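PDB 5GZT: chitinase from Paenibacillus sp. FPU-7, which probably hydrolyses internal beta-1,4 linkages between N-acetylglucosamine units in chitin and chitodextrins, as an endochitinase with two family 18 glycoside hydrolase regions. Local coordinates for residues S180-K185 with T259-V264; Y204-N209 with Y224-N229; H982-Y987 with T1089-E1094; H1034-Q1039 with A1074-N1079. All blocks are in the same frame, centred on the assembly; numbering follows the deposited sequence.

Contact 1 of 4, residues S180-K185 with T259-V264; sequences SNPVVK and TAKGSV
Apolar contact comes first, and Pro182 lies at its middle. Its ring meets the bent aliphatic chain of Lys261, and the two side chains cross obliquely. Pro182 CG is 3.5 Å from Lys261 CD. The bends at chi2, chi3 and chi4 of the lysine bring its methylenes to the proline, and Lys261 CE also comes near the carbonyl oxygen of Ser180. Val264 adds a looser touch, with its CG2 4.4 Å from Pro182 CD. Val184 carries the other end of the contact, where its CG2 meets the side chain of Thr259.

Polar atoms face carbon here. Thr259 OG1 sits 3.3 Å from Val184 CG2 and 3.6 Å from Pro182 CB. A chi1 of 47° turns this hydroxyl toward both residues. Val264 O lies 3.4 Å from Pro182 CG, but its bond is to Lys261 N, at 3.0 Å across the turn.

In the fold, the residues leading into strand 184-191 lie against the end of strand 251-261 and its turn into strand 264-284. Pro182 O is bonded to Ser266 OG of that next strand. The contact itself thus rests on shape and apolar burial, and it buries Thr259 OG1 without a polar partner.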
loop_
_atom_site.group_PDB
_atom_site.type_symbol
_atom_site.label_atom_id
_atom_site.label_comp_id
_atom_site.label_asym_id
_atom_site.label_seq_id
_atom_site.Cartn_x
_atom_site.Cartn_y
_atom_site.Cartn_z
ATOM N N SER B 180 -43.623 14.084 -7.835
ATOM C CA SER B 180 -43.975 12.701 -7.477
ATOM C C SER B 180 -42.777 11.784 -7.350
ATOM O O SER B 180 -42.727 10.968 -6.433
ATOM C CB SER B 180 -44.921 12.068 -8.511
ATOM O OG SER B 180 -46.261 12.166 -8.089
ATOM N N ASN B 181 -41.838 11.902 -8.293
ATOM C CA ASN B 181 -40.834 10.859 -8.550
ATOM C C ASN B 181 -39.828 10.589 -7.430
ATOM O O ASN B 181 -39.416 11.524 -6.729
ATOM C CB ASN B 181 -40.041 11.181 -9.826
ATOM C CG ASN B 181 -40.857 10.986 -11.087
ATOM O OD1 ASN B 181 -41.653 10.051 -11.187
ATOM N ND2 ASN B 181 -40.649 11.862 -12.068
ATOM N N PRO B 182 -39.414 9.307 -7.280
ATOM C CA PRO B 182 -38.292 8.992 -6.388
ATOM C C PRO B 182 -36.955 9.496 -6.954
ATOM O O PRO B 182 -36.503 9.036 -8.008
ATOM C CB PRO B 182 -38.326 7.458 -6.276
ATOM C CG PRO B 182 -39.077 6.987 -7.472
ATOM C CD PRO B 182 -40.009 8.092 -7.881
ATOM N N VAL B 183 -36.372 10.470 -6.257
ATOM C CA VAL B 183 -35.045 11.018 -6.555
ATOM C C VAL B 183 -34.115 10.538 -5.436
ATOM O O VAL B 183 -34.511 10.575 -4.262
ATOM C CB VAL B 183 -35.107 12.571 -6.611
ATOM C CG1 VAL B 183 -33.721 13.221 -6.551
ATOM C CG2 VAL B 183 -35.864 13.021 -7.855
ATOM N N VAL B 184 -32.909 10.073 -5.800
ATOM C CA VAL B 184 -31.815 9.759 -4.831
ATOM C C VAL B 184 -30.707 10.805 -4.897
ATOM O O VAL B 184 -30.071 10.912 -5.932
ATOM C CB VAL B 184 -31.145 8.385 -5.129
ATOM C CG1 VAL B 184 -29.928 8.162 -4.212
ATOM C CG2 VAL B 184 -32.162 7.244 -5.021
ATOM N N LYS B 185 -30.479 11.550 -3.812
ATOM C CA LYS B 185 -29.275 12.415 -3.643
ATOM C C LYS B 185 -28.174 11.812 -2.721
ATOM O O LYS B 185 -28.416 11.550 -1.536
ATOM C CB LYS B 185 -29.658 13.766 -3.066
ATOM C CG LYS B 185 -30.691 14.521 -3.886
ATOM C CD LYS B 185 -30.985 15.913 -3.313
ATOM C CE LYS B 185 -29.771 16.834 -3.273
ATOM N NZ LYS B 185 -29.020 16.846 -4.562
ATOM N N THR B 259 -33.580 4.068 -5.832
ATOM C CA THR B 259 -34.864 3.715 -5.185
ATOM C C THR B 259 -35.975 3.403 -6.226
ATOM O O THR B 259 -35.794 3.588 -7.436
ATOM C CB THR B 259 -35.365 4.878 -4.266
ATOM O OG1 THR B 259 -35.289 6.149 -4.951
ATOM C CG2 THR B 259 -34.543 4.947 -2.980
ATOM N N ALA B 260 -37.127 2.927 -5.751
ATOM C CA ALA B 260 -38.335 2.846 -6.598
ATOM C C ALA B 260 -39.613 2.973 -5.770
ATOM O O ALA B 260 -39.550 3.147 -4.551
ATOM C CB ALA B 260 -38.343 1.552 -7.408
ATOM N N LYS B 261 -40.758 2.949 -6.459
ATOM C CA LYS B 261 -42.068 2.617 -5.868
ATOM C C LYS B 261 -42.824 1.752 -6.877
ATOM O O LYS B 261 -43.407 2.292 -7.823
ATOM C CB LYS B 261 -42.909 3.858 -5.537
ATOM C CG LYS B 261 -42.212 4.932 -4.721
ATOM C CD LYS B 261 -41.864 6.189 -5.508
ATOM C CE LYS B 261 -42.673 7.396 -5.061
ATOM N NZ LYS B 261 -44.119 7.125 -4.944
ATOM N N GLY B 262 -42.781 0.425 -6.691
ATOM C CA GLY B 262 -43.400 -0.551 -7.612
ATOM C C GLY B 262 -43.612 -0.060 -9.038
ATOM O O GLY B 262 -44.648 0.526 -9.330
ATOM N N SER B 263 -42.626 -0.290 -9.910
ATOM C CA SER B 263 -42.586 0.214 -11.311
ATOM C C SER B 263 -41.825 1.542 -11.447
ATOM O O SER B 263 -40.773 1.558 -12.093
ATOM C CB SER B 263 -43.970 0.309 -11.983
ATOM O OG SER B 263 -43.850 0.404 -13.391
ATOM N N VAL B 264 -42.333 2.635 -10.850
ATOM C CA VAL B 264 -41.637 3.953 -10.921
ATOM C C VAL B 264 -40.205 3.873 -10.310
ATOM O O VAL B 264 -39.993 4.129 -9.120
ATOM C CB VAL B 264 -42.478 5.180 -10.386
ATOM C CG1 VAL B 264 -43.694 5.439 -11.271
ATOM C CG2 VAL B 264 -42.932 5.048 -8.936
#

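Contact 2 of 4, residues Y204-N209 with Y224-N229; sequences YGWDNN and YTYEKN
The loop joining strands 197-203 and 210-215 meets the short helix 226-229 here, and an aromatic pair joins them. Trp206 of the loop directs the edge of its six-membered ring toward the face of Tyr226, in an offset edge-to-face (T-shaped) arrangement. The ring centroids are 5.2 Å apart and the planes stand at 72°. The touching edge is CZ2 and CH2 of the indole. Trp206 CZ2 is 3.4 Å from Tyr226 CE2, and Trp206 CH2 is 3.5 Å from Tyr226 CD2. Tyr226 has CG anti to its backbone N, chi1 -158°, which turns the ring to the loop.

The helix is a weakly bonded turn that follows strand 221-225. Thr225 is its N-cap: Lys228 N donates to Thr225 OG1 over 3.0 Å. Thr225 N in turn donates to Asn229 OD1, in the carbonyl plane and on a lone pair. This pair of bonds ties the strand end to the helix that carries Tyr226.

The amide of Asn208 approaches the tyrosine ring obliquely, its plane 63° from that of the ring. Asn208 ND2 and OD1 lie 3.5 and 3.6 Å from Tyr226 CE1, without a hydrogen bond. Next along, Glu227 bends at chi2 and brings OE2 to 3.2 Å from Asn209 CB. The amide oxygen of Asn209, OD1, accepts from Ala260 N of strand 251-261. Trp206 itself also touches Thr259 and Val235.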
loop_
_atom_site.group_PDB
_atom_site.type_symbol
_atom_site.label_atom_id
_atom_site.label_comp_id
_atom_site.label_asym_id
_atom_site.label_seq_id
_atom_site.Cartn_x
_atom_site.Cartn_y
_atom_site.Cartn_z
ATOM N N TYR B 204 -35.596 10.807 -1.492
ATOM C CA TYR B 204 -36.938 11.357 -1.620
ATOM C C TYR B 204 -37.831 10.269 -2.237
ATOM O O TYR B 204 -37.382 9.462 -3.078
ATOM C CB TYR B 204 -36.938 12.638 -2.456
ATOM C CG TYR B 204 -35.940 13.701 -1.995
ATOM C CD1 TYR B 204 -35.822 14.051 -0.637
ATOM C CD2 TYR B 204 -35.118 14.361 -2.921
ATOM C CE1 TYR B 204 -34.919 15.016 -0.223
ATOM C CE2 TYR B 204 -34.215 15.322 -2.511
ATOM C CZ TYR B 204 -34.121 15.646 -1.166
ATOM O OH TYR B 204 -33.232 16.604 -0.761
ATOM N N GLY B 205 -39.082 10.227 -1.779
ATOM C CA GLY B 205 -40.011 9.161 -2.148
ATOM C C GLY B 205 -39.588 7.812 -1.603
ATOM O O GLY B 205 -39.660 6.791 -2.311
ATOM N N TRP B 206 -39.135 7.808 -0.348
ATOM C CA TRP B 206 -38.724 6.575 0.296
ATOM C C TRP B 206 -39.924 5.634 0.277
ATOM O O TRP B 206 -40.917 5.904 0.952
ATOM C CB TRP B 206 -38.236 6.802 1.751
ATOM C CG TRP B 206 -37.806 5.501 2.422
ATOM C CD1 TRP B 206 -38.316 4.944 3.572
ATOM C CD2 TRP B 206 -36.821 4.582 1.936
ATOM N NE1 TRP B 206 -37.696 3.744 3.829
ATOM C CE2 TRP B 206 -36.768 3.506 2.850
ATOM C CE3 TRP B 206 -35.962 4.573 0.824
ATOM C CZ2 TRP B 206 -35.891 2.428 2.683
ATOM C CZ3 TRP B 206 -35.095 3.502 0.655
ATOM C CH2 TRP B 206 -35.064 2.440 1.583
ATOM N N ASP B 207 -39.858 4.575 -0.534
ATOM C CA ASP B 207 -40.905 3.553 -0.524
ATOM C C ASP B 207 -40.307 2.232 -0.089
ATOM O O ASP B 207 -40.546 1.172 -0.707
ATOM C CB ASP B 207 -41.622 3.469 -1.890
ATOM C CG ASP B 207 -42.873 2.529 -1.894
ATOM O OD1 ASP B 207 -43.544 2.368 -0.844
ATOM O OD2 ASP B 207 -43.164 1.943 -2.969
ATOM N N ASN B 208 -39.535 2.295 1.001
ATOM C CA ASN B 208 -39.076 1.098 1.657
ATOM C C ASN B 208 -38.440 0.107 0.644
ATOM O O ASN B 208 -38.678 -1.116 0.686
ATOM C CB ASN B 208 -40.269 0.478 2.388
ATOM C CG ASN B 208 -39.853 -0.478 3.474
ATOM O OD1 ASN B 208 -39.904 -1.699 3.283
ATOM N ND2 ASN B 208 -39.416 0.063 4.617
ATOM N N ASN B 209 -37.666 0.658 -0.292
ATOM C CA ASN B 209 -36.879 -0.154 -1.208
ATOM C C ASN B 209 -35.788 0.699 -1.848
ATOM O O ASN B 209 -35.924 1.944 -2.019
ATOM C CB ASN B 209 -37.726 -0.821 -2.299
ATOM C CG ASN B 209 -37.840 0.037 -3.550
ATOM O OD1 ASN B 209 -38.240 1.204 -3.485
ATOM N ND2 ASN B 209 -37.456 -0.523 -4.687
ATOM N N TYR B 224 -26.932 -5.192 -3.362
ATOM C CA TYR B 224 -27.597 -5.108 -2.090
ATOM C C TYR B 224 -28.964 -4.406 -2.273
ATOM O O TYR B 224 -29.049 -3.370 -2.954
ATOM C CB TYR B 224 -26.700 -4.380 -1.065
ATOM C CG TYR B 224 -25.414 -5.146 -0.726
ATOM C CD1 TYR B 224 -25.412 -6.228 0.185
ATOM C CD2 TYR B 224 -24.203 -4.803 -1.332
ATOM C CE1 TYR B 224 -24.242 -6.933 0.471
ATOM C CE2 TYR B 224 -23.042 -5.482 -1.029
ATOM C CZ TYR B 224 -23.056 -6.546 -0.145
ATOM O OH TYR B 224 -21.873 -7.192 0.112
ATOM N N THR B 225 -30.015 -4.984 -1.676
ATOM C CA THR B 225 -31.385 -4.423 -1.747
ATOM C C THR B 225 -31.988 -4.248 -0.359
ATOM O O THR B 225 -31.692 -5.058 0.529
ATOM C CB THR B 225 -32.329 -5.334 -2.567
ATOM O OG1 THR B 225 -32.349 -6.675 -2.009
ATOM C CG2 THR B 225 -31.894 -5.351 -4.060
ATOM N N TYR B 226 -32.843 -3.233 -0.170
ATOM C CA TYR B 226 -33.649 -3.159 1.078
ATOM C C TYR B 226 -34.479 -4.439 1.318
ATOM O O TYR B 226 -34.733 -4.807 2.465
ATOM C CB TYR B 226 -34.584 -1.948 1.111
ATOM C CG TYR B 226 -35.013 -1.554 2.524
ATOM C CD1 TYR B 226 -36.084 -2.187 3.174
ATOM C CD2 TYR B 226 -34.354 -0.541 3.212
ATOM C CE1 TYR B 226 -36.472 -1.822 4.471
ATOM C CE2 TYR B 226 -34.732 -0.172 4.506
ATOM C CZ TYR B 226 -35.791 -0.806 5.132
ATOM O OH TYR B 226 -36.146 -0.421 6.403
ATOM N N GLU B 227 -34.869 -5.114 0.233
ATOM C CA GLU B 227 -35.609 -6.388 0.300
ATOM C C GLU B 227 -34.802 -7.506 0.996
ATOM O O GLU B 227 -35.170 -7.942 2.096
ATOM C CB GLU B 227 -36.091 -6.825 -1.109
ATOM C CG GLU B 227 -37.344 -6.098 -1.643
ATOM C CD GLU B 227 -37.207 -4.573 -1.790
ATOM O OE1 GLU B 227 -36.081 -4.043 -2.007
ATOM O OE2 GLU B 227 -38.253 -3.895 -1.690
ATOM N N LYS B 228 -33.706 -7.952 0.375
ATOM C CA LYS B 228 -32.853 -9.002 0.989
ATOM C C LYS B 228 -32.030 -8.534 2.204
ATOM O O LYS B 228 -31.728 -9.352 3.089
ATOM C CB LYS B 228 -31.897 -9.647 -0.045
ATOM C CG LYS B 228 -32.272 -11.058 -0.517
ATOM C CD LYS B 228 -32.350 -11.136 -2.030
ATOM C CE LYS B 228 -33.579 -10.389 -2.519
ATOM N NZ LYS B 228 -33.502 -10.096 -3.968
ATOM N N ASN B 229 -31.678 -7.242 2.245
ATOM C CA ASN B 229 -30.540 -6.772 3.048
ATOM C C ASN B 229 -30.827 -5.568 3.928
ATOM O O ASN B 229 -29.890 -4.832 4.235
ATOM C CB ASN B 229 -29.351 -6.392 2.122
ATOM C CG ASN B 229 -29.051 -7.439 1.062
ATOM O OD1 ASN B 229 -29.262 -7.222 -0.143
ATOM N ND2 ASN B 229 -28.546 -8.582 1.504
#

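Contact 3 of 4, residues H982-Y987 with T1089-E1094; sequences HQASVY and TYDDEE
Gln983 lies against Thr1089, and its side chain can be followed outward. CB is close to both OG1 and the methyl CG2 of Thr1089. CG, placed between the backbone N and the carbonyl carbon by chi1 of 69°, is 3.4 Å from both Thr1089 OG1 and Thr1089 O. The chain then bends at chi2, and CD is 3.9 Å from Thr1089 O. NE2 gives a weak hydrogen bond to Thr1089 O at 3.3 Å. NE2 also bonds weakly to Tyr1022 O, and OE1 accepts from Asp971 N.

The backbone of Gln983 adds a second, straighter bond: its N donates to Thr1089 OG1 over 2.8 Å, at 172°. The contact thus joins the loop after barrel strand 964-967 to strand 1086-1089 of the small antiparallel sheet beside the TIM barrel, within the second family 18 region. A water lies between His982 ND1 and Thr1089 OG1, 2.7 Å from each. His982 NE2 is bonded to Asp1069 OD2.

Farther along, Ala984 CB packs against Asp1091 OD2 at 3.8 Å. Asp1091 OD1 bonds to Ser1095 OG, while OD2 makes a salt bridge with Lys1099, whose NZ also reaches Ala984 O.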
loop_
_atom_site.group_PDB
_atom_site.type_symbol
_atom_site.label_atom_id
_atom_site.label_comp_id
_atom_site.label_asym_id
_atom_site.label_seq_id
_atom_site.Cartn_x
_atom_site.Cartn_y
_atom_site.Cartn_z
ATOM N N HIS B 982 12.272 -26.939 -2.709
ATOM C CA HIS B 982 13.200 -27.690 -1.872
ATOM C C HIS B 982 12.365 -28.653 -1.002
ATOM O O HIS B 982 11.363 -28.211 -0.337
ATOM C CB HIS B 982 13.934 -26.758 -0.978
ATOM C CG HIS B 982 14.785 -25.764 -1.703
ATOM N ND1 HIS B 982 15.864 -26.133 -2.480
ATOM C CD2 HIS B 982 14.765 -24.405 -1.693
ATOM C CE1 HIS B 982 16.438 -25.051 -2.968
ATOM N NE2 HIS B 982 15.817 -23.991 -2.475
ATOM N N GLN B 983 12.713 -29.922 -1.100
ATOM C CA GLN B 983 12.003 -31.004 -0.338
ATOM C C GLN B 983 12.423 -31.107 1.134
ATOM O O GLN B 983 11.663 -31.657 1.923
ATOM C CB GLN B 983 12.148 -32.372 -1.006
ATOM C CG GLN B 983 13.543 -33.014 -0.997
ATOM C CD GLN B 983 13.667 -34.309 -0.176
ATOM O OE1 GLN B 983 12.799 -34.643 0.715
ATOM N NE2 GLN B 983 14.769 -35.013 -0.411
ATOM N N ALA B 984 13.577 -30.540 1.484
ATOM C CA ALA B 984 14.184 -30.708 2.783
ATOM C C ALA B 984 14.929 -29.480 3.320
ATOM O O ALA B 984 15.794 -29.600 4.202
ATOM C CB ALA B 984 15.143 -31.865 2.708
ATOM N N SER B 985 14.591 -28.285 2.838
ATOM C CA SER B 985 15.444 -27.124 3.152
ATOM C C SER B 985 15.409 -26.746 4.624
ATOM O O SER B 985 14.316 -26.672 5.231
ATOM C CB SER B 985 15.025 -25.911 2.337
ATOM O OG SER B 985 13.671 -25.586 2.537
ATOM N N VAL B 986 16.576 -26.437 5.178
ATOM C CA VAL B 986 16.665 -26.009 6.552
ATOM C C VAL B 986 16.048 -24.633 6.838
ATOM O O VAL B 986 15.309 -24.532 7.857
ATOM C CB VAL B 986 18.050 -26.215 7.133
ATOM C CG1 VAL B 986 19.151 -25.762 6.196
ATOM C CG2 VAL B 986 18.183 -25.575 8.506
ATOM N N TYR B 987 16.200 -23.647 5.932
ATOM C CA TYR B 987 15.411 -22.408 5.969
ATOM C C TYR B 987 14.513 -22.229 4.753
ATOM O O TYR B 987 14.644 -22.930 3.722
ATOM C CB TYR B 987 16.336 -21.178 6.193
ATOM C CG TYR B 987 17.245 -21.267 7.441
ATOM C CD1 TYR B 987 16.832 -20.865 8.710
ATOM C CD2 TYR B 987 18.516 -21.683 7.320
ATOM C CE1 TYR B 987 17.709 -20.936 9.844
ATOM C CE2 TYR B 987 19.357 -21.784 8.407
ATOM C CZ TYR B 987 18.958 -21.425 9.666
ATOM O OH TYR B 987 19.923 -21.589 10.716
ATOM N N THR B 1089 16.263 -32.219 -5.625
ATOM C CA THR B 1089 16.321 -31.562 -4.307
ATOM C C THR B 1089 16.612 -32.606 -3.270
ATOM O O THR B 1089 15.963 -33.677 -3.240
ATOM C CB THR B 1089 15.030 -30.810 -4.014
ATOM O OG1 THR B 1089 14.966 -30.449 -2.634
ATOM C CG2 THR B 1089 13.772 -31.597 -4.454
ATOM N N TYR B 1090 17.632 -32.327 -2.480
ATOM C CA TYR B 1090 18.216 -33.333 -1.611
ATOM C C TYR B 1090 18.928 -32.673 -0.437
ATOM O O TYR B 1090 19.029 -31.408 -0.443
ATOM C CB TYR B 1090 19.165 -34.254 -2.420
ATOM C CG TYR B 1090 20.399 -33.601 -2.973
ATOM C CD1 TYR B 1090 20.327 -32.659 -4.022
ATOM C CD2 TYR B 1090 21.637 -33.917 -2.487
ATOM C CE1 TYR B 1090 21.468 -32.037 -4.508
ATOM C CE2 TYR B 1090 22.809 -33.330 -3.000
ATOM C CZ TYR B 1090 22.729 -32.389 -4.008
ATOM O OH TYR B 1090 23.905 -31.795 -4.455
ATOM N N ASP B 1091 19.410 -33.474 0.552
ATOM C CA ASP B 1091 20.356 -32.997 1.564
ATOM C C ASP B 1091 21.725 -33.447 1.192
ATOM O O ASP B 1091 21.868 -34.583 0.827
ATOM C CB ASP B 1091 20.100 -33.569 3.017
ATOM C CG ASP B 1091 19.141 -32.713 3.852
ATOM O OD1 ASP B 1091 19.223 -31.459 3.740
ATOM O OD2 ASP B 1091 18.219 -33.317 4.507
ATOM N N ASP B 1092 22.743 -32.619 1.454
ATOM C CA ASP B 1092 24.159 -33.034 1.296
ATOM C C ASP B 1092 24.975 -32.712 2.499
ATOM O O ASP B 1092 24.395 -32.368 3.560
ATOM C CB ASP B 1092 24.786 -32.461 -0.005
ATOM C CG ASP B 1092 25.121 -30.958 0.082
ATOM O OD1 ASP B 1092 24.796 -30.303 1.116
ATOM O OD2 ASP B 1092 25.673 -30.453 -0.935
ATOM N N GLU B 1093 26.301 -32.808 2.399
ATOM C CA GLU B 1093 27.099 -32.540 3.568
ATOM C C GLU B 1093 26.968 -31.126 4.111
ATOM O O GLU B 1093 27.083 -30.918 5.325
ATOM C CB GLU B 1093 28.579 -32.835 3.361
ATOM C CG GLU B 1093 28.925 -34.282 3.122
ATOM C CD GLU B 1093 30.166 -34.365 2.247
ATOM O OE1 GLU B 1093 29.998 -34.190 1.051
ATOM O OE2 GLU B 1093 31.266 -34.533 2.759
ATOM N N GLU B 1094 26.730 -30.164 3.241
ATOM C CA GLU B 1094 26.642 -28.786 3.643
ATOM C C GLU B 1094 25.284 -28.543 4.311
ATOM O O GLU B 1094 25.175 -27.868 5.351
ATOM C CB GLU B 1094 26.775 -27.832 2.407
ATOM C CG GLU B 1094 27.504 -26.539 2.797
ATOM C CD GLU B 1094 27.513 -25.426 1.751
ATOM O OE1 GLU B 1094 27.221 -25.697 0.568
ATOM O OE2 GLU B 1094 27.716 -24.245 2.153
HETATM O O HOH W 1 16.866 -28.610 -2.241
#

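Contact 4 of 4, residues H1034-Q1039 with A1074-N1079; sequences HGLFQQ and APYLYN
This is a buried contact of two tyrosines with a loop, on one side of the small antiparallel sheet that includes strand 1074-1079. Tyr1076 and Tyr1078 of that strand both point toward residues 1034-1036. Leu1036 crosses Tyr1076 at about a right angle. Its CD2 is 3.5 Å from Tyr1076 OH, its CB lies near the ring at CE2, and its CD1 lies over one face of the ring. His1034 O comes to the edge of the same ring, in its plane, 3.7 Å from Tyr1076 CE2.

The sheet belongs to the second family 18 region. The loop follows edge strand 1024-1026, and a type II turn from Gly1035 to Gln1038 shapes it. A chi1 of -169° swings the Tyr1078 ring away from its own N and against this loop. Over one face of the ring lie His1034 C and Gly1035 N; Gly1035 CA is 4.0 Å from Tyr1078 CE1.

His1034 O is 3.3 Å from Tyr1078 CB. The imidazole of His1034 stacks on Tyr1067 of the adjacent strand 1065-1069.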
loop_
_atom_site.group_PDB
_atom_site.type_symbol
_atom_site.label_atom_id
_atom_site.label_comp_id
_atom_site.label_asym_id
_atom_site.label_seq_id
_atom_site.Cartn_x
_atom_site.Cartn_y
_atom_site.Cartn_z
ATOM N N HIS B 1034 18.130 -22.176 -13.192
ATOM C CA HIS B 1034 18.532 -23.547 -13.042
ATOM C C HIS B 1034 17.401 -24.453 -12.548
ATOM O O HIS B 1034 17.642 -25.369 -11.799
ATOM C CB HIS B 1034 19.735 -23.647 -12.124
ATOM C CG HIS B 1034 20.773 -22.610 -12.378
ATOM N ND1 HIS B 1034 21.486 -22.536 -13.550
ATOM C CD2 HIS B 1034 21.227 -21.600 -11.598
ATOM C CE1 HIS B 1034 22.332 -21.525 -13.487
ATOM N NE2 HIS B 1034 22.204 -20.947 -12.307
ATOM N N GLY B 1035 16.180 -24.195 -12.994
ATOM C CA GLY B 1035 15.026 -25.046 -12.652
ATOM C C GLY B 1035 14.364 -24.794 -11.294
ATOM O O GLY B 1035 13.335 -25.411 -11.005
ATOM N N LEU B 1036 14.881 -23.834 -10.510
ATOM C CA LEU B 1036 14.415 -23.620 -9.142
ATOM C C LEU B 1036 13.141 -22.813 -9.107
ATOM O O LEU B 1036 13.124 -21.694 -9.596
ATOM C CB LEU B 1036 15.483 -22.889 -8.335
ATOM C CG LEU B 1036 15.123 -22.549 -6.875
ATOM C CD1 LEU B 1036 14.890 -23.846 -6.112
ATOM C CD2 LEU B 1036 16.274 -21.715 -6.264
ATOM N N PHE B 1037 12.100 -23.369 -8.519
ATOM C CA PHE B 1037 10.766 -22.744 -8.424
ATOM C C PHE B 1037 10.203 -22.474 -9.838
ATOM O O PHE B 1037 9.635 -21.399 -10.097
ATOM C CB PHE B 1037 10.731 -21.462 -7.544
ATOM C CG PHE B 1037 11.345 -21.637 -6.154
ATOM C CD1 PHE B 1037 10.895 -22.666 -5.290
ATOM C CD2 PHE B 1037 12.315 -20.753 -5.681
ATOM C CE1 PHE B 1037 11.448 -22.805 -4.007
ATOM C CE2 PHE B 1037 12.869 -20.894 -4.401
ATOM C CZ PHE B 1037 12.453 -21.932 -3.595
ATOM N N GLN B 1038 10.355 -23.469 -10.718
ATOM C CA GLN B 1038 9.806 -23.443 -12.088
ATOM C C GLN B 1038 8.626 -24.393 -12.238
ATOM O O GLN B 1038 8.597 -25.478 -11.646
ATOM C CB GLN B 1038 10.906 -23.787 -13.103
ATOM C CG GLN B 1038 12.021 -22.742 -13.139
ATOM C CD GLN B 1038 11.516 -21.310 -13.282
ATOM O OE1 GLN B 1038 10.769 -20.995 -14.194
ATOM N NE2 GLN B 1038 11.928 -20.445 -12.369
ATOM N N GLN B 1039 7.626 -23.952 -12.983
ATOM C CA GLN B 1039 6.545 -24.844 -13.416
ATOM C C GLN B 1039 7.157 -25.970 -14.308
ATOM O O GLN B 1039 8.060 -25.726 -15.112
ATOM C CB GLN B 1039 5.481 -24.017 -14.113
ATOM C CG GLN B 1039 4.267 -24.799 -14.571
ATOM C CD GLN B 1039 3.517 -25.472 -13.430
ATOM O OE1 GLN B 1039 3.186 -24.833 -12.417
ATOM N NE2 GLN B 1039 3.226 -26.770 -13.597
ATOM N N ALA B 1074 20.190 -24.878 1.022
ATOM C CA ALA B 1074 19.799 -26.116 0.402
ATOM C C ALA B 1074 20.454 -26.270 -0.937
ATOM O O ALA B 1074 20.401 -25.319 -1.753
ATOM C CB ALA B 1074 18.273 -26.148 0.217
ATOM N N PRO B 1075 20.976 -27.477 -1.215
ATOM C CA PRO B 1075 21.459 -27.788 -2.540
ATOM C C PRO B 1075 20.391 -28.328 -3.486
ATOM O O PRO B 1075 19.306 -28.833 -3.068
ATOM C CB PRO B 1075 22.460 -28.875 -2.262
ATOM C CG PRO B 1075 21.766 -29.672 -1.155
ATOM C CD PRO B 1075 21.118 -28.638 -0.311
ATOM N N TYR B 1076 20.697 -28.189 -4.780
ATOM C CA TYR B 1076 19.911 -28.771 -5.832
ATOM C C TYR B 1076 20.779 -29.029 -7.039
ATOM O O TYR B 1076 21.847 -28.449 -7.178
ATOM C CB TYR B 1076 18.695 -27.950 -6.226
ATOM C CG TYR B 1076 18.902 -26.496 -6.660
ATOM C CD1 TYR B 1076 19.185 -25.502 -5.739
ATOM C CD2 TYR B 1076 18.764 -26.110 -7.987
ATOM C CE1 TYR B 1076 19.334 -24.161 -6.135
ATOM C CE2 TYR B 1076 18.897 -24.787 -8.388
ATOM C CZ TYR B 1076 19.195 -23.813 -7.453
ATOM O OH TYR B 1076 19.346 -22.521 -7.827
ATOM N N LEU B 1077 20.308 -29.929 -7.888
ATOM C CA LEU B 1077 21.003 -30.332 -9.102
ATOM C C LEU B 1077 20.098 -29.914 -10.239
ATOM O O LEU B 1077 18.888 -30.042 -10.098
ATOM C CB LEU B 1077 21.205 -31.845 -9.151
ATOM C CG LEU B 1077 22.483 -32.493 -8.635
ATOM C CD1 LEU B 1077 23.276 -31.717 -7.635
ATOM C CD2 LEU B 1077 22.233 -33.922 -8.159
ATOM N N TYR B 1078 20.692 -29.428 -11.346
ATOM C CA TYR B 1078 19.969 -29.247 -12.615
ATOM C C TYR B 1078 20.792 -29.867 -13.766
ATOM O O TYR B 1078 22.062 -29.879 -13.770
ATOM C CB TYR B 1078 19.620 -27.769 -12.871
ATOM C CG TYR B 1078 18.649 -27.578 -14.038
ATOM C CD1 TYR B 1078 17.340 -28.002 -13.939
ATOM C CD2 TYR B 1078 19.063 -26.997 -15.260
ATOM C CE1 TYR B 1078 16.463 -27.901 -14.990
ATOM C CE2 TYR B 1078 18.157 -26.864 -16.333
ATOM C CZ TYR B 1078 16.864 -27.321 -16.196
ATOM O OH TYR B 1078 15.907 -27.198 -17.192
ATOM N N ASN B 1079 20.064 -30.492 -14.670
ATOM C CA ASN B 1079 20.655 -31.066 -15.899
ATOM C C ASN B 1079 19.665 -30.667 -17.007
ATOM O O ASN B 1079 18.577 -31.234 -17.108
ATOM C CB ASN B 1079 20.852 -32.584 -15.815
ATOM C CG ASN B 1079 21.476 -33.186 -17.095
ATOM O OD1 ASN B 1079 21.399 -32.609 -18.176
ATOM N ND2 ASN B 1079 22.115 -34.347 -16.955
#

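Overall arrangement
Contacts 1 and 2 adjoin, with centres about 10 Å apart, and contact 2 is nested in the chain loop closed by contact 1. Both bear on strand 251-261, and Asp207 of contact 2 packs on Ala260 and Lys261 of contact 1. Contact 1 is partly buried and contact 2 lies at the surface. Contacts 3 and 4 form a second, buried pair, about 12 Å apart, in the later family 18 region. Both hold the small sheet, through strands 1086-1089 and 1074-1079. Tyr1090 of contact 3 packs on Leu1077 of contact 4, and His982 on Leu1036. Contact 3 relies on hydrogen bonds and a water. The others pack: ring against ring in contact 2, tyrosine rings against leucine and backbone in contact 4.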